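Local coordinates for Lmo2445 protein (Listeria monocytogenes EGD-e, PDB 5HZL), which is a secreted internalin-like protein with leucine-rich repeats that binds calcium, but whose biological role is unknown, at residues L182-P186 / F221-I225. Sequence-based numbering, arbitrary orientation.
Sequences LISIP and FVPFI
The carbonyl oxygen of Ile183 accepts a hydrogen bond from the backbone amide of Phe224, with 2.9 Å between Phe224 N and Ile183 O. The N-H comes in from above the carbonyl plane, 37° out of it, and the bond is bent, with 134° at the hydrogen. Pro223, whose N carries no hydrogen, lays its ring beside the same oxygen, Pro223 CD lying 3.4 Å from Ile183 O. Short helix 223-227 spends one of its first-turn amides on the loop 182-186.

That loop follows strand 181-182 near the C-terminal end of the leucine-rich repeat array, while 221-225 belongs to the Lmo2445-like C-terminal domain, so the contact helps join the two. Gln227 takes a hydrogen bond from Ile185 N, whereas the hydroxyl of Ser184 is bonded mainly to the carbonyl of Ile161.

Apolar pairs flank this bond on either side. On one side, Ile183 CD1 reaches the Phe221 ring, 3.9 Å from Phe221 CD2, the two side chains crossing at about a right angle; Pro223 CD sits over the centre of one face of that ring. On the other, Ile185 approaches obliquely, its CG1 3.5 Å from Phe224 CD2 and its CD1 beside Phe224 CD2 and CE2 as well. Phe224 carries CG anti to its own N (chi1 180°), which brings the CD2/CE2 side of the ring against Ile185, and Phe200, Tyr292 and Leu281 also touch it.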
ATOM      1  N   LEU A 182       0.424   8.990  -4.825  1.00 40.71           N
ATOM      2  CA  LEU A 182       1.847   9.312  -4.821  1.00 40.70           C
ATOM      3  C   LEU A 182       2.156  10.564  -5.659  1.00 40.92           C
ATOM      4  O   LEU A 182       1.523  10.789  -6.687  1.00 40.09           O
ATOM      5  CB  LEU A 182       2.624   8.109  -5.360  1.00 40.31           C
ATOM      6  CG  LEU A 182       2.505   6.846  -4.503  1.00 39.11           C
ATOM      7  CD1 LEU A 182       3.074   5.630  -5.216  1.00 38.49           C
ATOM      8  CD2 LEU A 182       3.174   7.096  -3.158  1.00 39.68           C
ATOM      9  N   ILE A 183       3.128  11.362  -5.204  1.00 40.99           N
ATOM     10  CA  ILE A 183       3.540  12.589  -5.896  1.00 42.09           C
ATOM     11  C   ILE A 183       4.928  12.424  -6.492  1.00 43.03           C
ATOM     12  O   ILE A 183       5.556  13.384  -6.932  1.00 44.56           O
ATOM     13  CB  ILE A 183       3.566  13.801  -4.933  1.00 42.77           C
ATOM     14  CG1 ILE A 183       4.689  13.679  -3.883  1.00 43.37           C
ATOM     15  CG2 ILE A 183       2.207  13.948  -4.270  1.00 42.70           C
ATOM     16  CD1 ILE A 183       4.895  14.909  -3.039  1.00 44.02           C
ATOM     17  N   SER A 184       5.380  11.187  -6.525  1.00 43.56           N
ATOM     18  CA  SER A 184       6.703  10.864  -6.971  1.00 45.36           C
ATOM     19  C   SER A 184       6.675   9.487  -7.613  1.00 45.65           C
ATOM     20  O   SER A 184       5.723   8.731  -7.411  1.00 44.83           O
ATOM     21  CB  SER A 184       7.567  10.859  -5.714  1.00 46.43           C
ATOM     22  OG  SER A 184       8.877  10.393  -5.942  1.00 49.63           O
ATOM     23  N   ILE A 185       7.722   9.167  -8.368  1.00 45.98           N
ATOM     24  CA  ILE A 185       7.830   7.891  -9.037  1.00 46.75           C
ATOM     25  C   ILE A 185       9.030   7.086  -8.520  1.00 49.12           C
ATOM     26  O   ILE A 185      10.114   7.653  -8.319  1.00 50.91           O
ATOM     27  CB  ILE A 185       8.029   8.090 -10.563  1.00 47.74           C
ATOM     28  CG1 ILE A 185       6.874   8.901 -11.163  1.00 47.65           C
ATOM     29  CG2 ILE A 185       8.165   6.750 -11.303  1.00 47.65           C
ATOM     30  CD1 ILE A 185       6.984   9.129 -12.664  1.00 48.47           C
ATOM     31  N   PRO A 186       8.842   5.763  -8.289  1.00 50.01           N
ATOM     32  CA  PRO A 186       9.975   4.913  -7.916  1.00 52.23           C
ATOM     33  C   PRO A 186      10.729   4.620  -9.226  1.00 54.61           C
ATOM     34  O   PRO A 186      10.548   3.573  -9.837  1.00 54.51           O
ATOM     35  CB  PRO A 186       9.309   3.667  -7.340  1.00 50.61           C
ATOM     36  CG  PRO A 186       7.980   3.611  -7.991  1.00 49.12           C
ATOM     37  CD  PRO A 186       7.569   5.021  -8.263  1.00 48.68           C
ATOM     38  N   PHE A 221       5.355  21.660  -4.612  1.00 51.16           N
ATOM     39  CA  PHE A 221       6.356  20.560  -4.725  1.00 49.08           C
ATOM     40  C   PHE A 221       5.707  19.351  -5.377  1.00 48.05           C
ATOM     41  O   PHE A 221       4.926  18.655  -4.718  1.00 47.93           O
ATOM     42  CB  PHE A 221       6.897  20.208  -3.328  1.00 48.24           C
ATOM     43  CG  PHE A 221       7.861  19.055  -3.302  1.00 47.54           C
ATOM     44  CD1 PHE A 221       9.146  19.192  -3.801  1.00 48.11           C
ATOM     45  CD2 PHE A 221       7.501  17.837  -2.727  1.00 47.00           C
ATOM     46  CE1 PHE A 221      10.042  18.135  -3.762  1.00 47.81           C
ATOM     47  CE2 PHE A 221       8.395  16.777  -2.684  1.00 46.66           C
ATOM     48  CZ  PHE A 221       9.666  16.926  -3.203  1.00 47.25           C
ATOM     49  N   VAL A 222       6.025  19.100  -6.656  1.00 47.30           N
ATOM     50  CA  VAL A 222       5.424  17.988  -7.398  1.00 46.00           C
ATOM     51  C   VAL A 222       6.465  17.256  -8.248  1.00 45.33           C
ATOM     52  O   VAL A 222       6.554  17.479  -9.466  1.00 45.14           O
ATOM     53  CB  VAL A 222       4.283  18.489  -8.324  1.00 47.71           C
ATOM     54  CG1 VAL A 222       3.446  17.296  -8.811  1.00 47.95           C
ATOM     55  CG2 VAL A 222       3.371  19.484  -7.608  1.00 47.48           C
ATOM     56  N   PRO A 223       7.253  16.365  -7.621  1.00 45.17           N
ATOM     57  CA  PRO A 223       8.283  15.625  -8.348  1.00 45.98           C
ATOM     58  C   PRO A 223       7.808  14.823  -9.549  1.00 46.71           C
ATOM     59  O   PRO A 223       8.561  14.677 -10.508  1.00 47.10           O
ATOM     60  CB  PRO A 223       8.855  14.693  -7.287  1.00 45.61           C
ATOM     61  CG  PRO A 223       8.678  15.439  -6.032  1.00 46.17           C
ATOM     62  CD  PRO A 223       7.358  16.133  -6.171  1.00 45.72           C
ATOM     63  N   PHE A 224       6.578  14.323  -9.488  1.00 47.31           N
ATOM     64  CA  PHE A 224       6.007  13.524 -10.572  1.00 48.43           C
ATOM     65  C   PHE A 224       6.066  14.233 -11.927  1.00 50.28           C
ATOM     66  O   PHE A 224       6.384  13.608 -12.941  1.00 49.96           O
ATOM     67  CB  PHE A 224       4.553  13.139 -10.239  1.00 48.49           C
ATOM     68  CG  PHE A 224       3.887  12.313 -11.310  1.00 49.74           C
ATOM     69  CD1 PHE A 224       3.199  12.925 -12.348  1.00 49.77           C
ATOM     70  CD2 PHE A 224       3.960  10.921 -11.287  1.00 49.69           C
ATOM     71  CE1 PHE A 224       2.599  12.172 -13.339  1.00 50.52           C
ATOM     72  CE2 PHE A 224       3.357  10.165 -12.277  1.00 50.13           C
ATOM     73  CZ  PHE A 224       2.679  10.791 -13.304  1.00 50.76           C
ATOM     74  N   ILE A 225       5.754  15.530 -11.934  1.00 51.62           N
ATOM     75  CA  ILE A 225       5.763  16.330 -13.165  1.00 53.89           C
ATOM     76  C   ILE A 225       7.088  16.225 -13.924  1.00 54.29           C
ATOM     77  O   ILE A 225       7.111  16.050 -15.142  1.00 57.01           O
ATOM     78  CB  ILE A 225       5.454  17.821 -12.867  1.00 55.65           C
ATOM     79  CG1 ILE A 225       4.005  17.969 -12.392  1.00 55.51           C
ATOM     80  CG2 ILE A 225       5.643  18.687 -14.112  1.00 58.00           C
ATOM     81  CD1 ILE A 225       3.639  19.365 -11.932  1.00 56.24           C
TER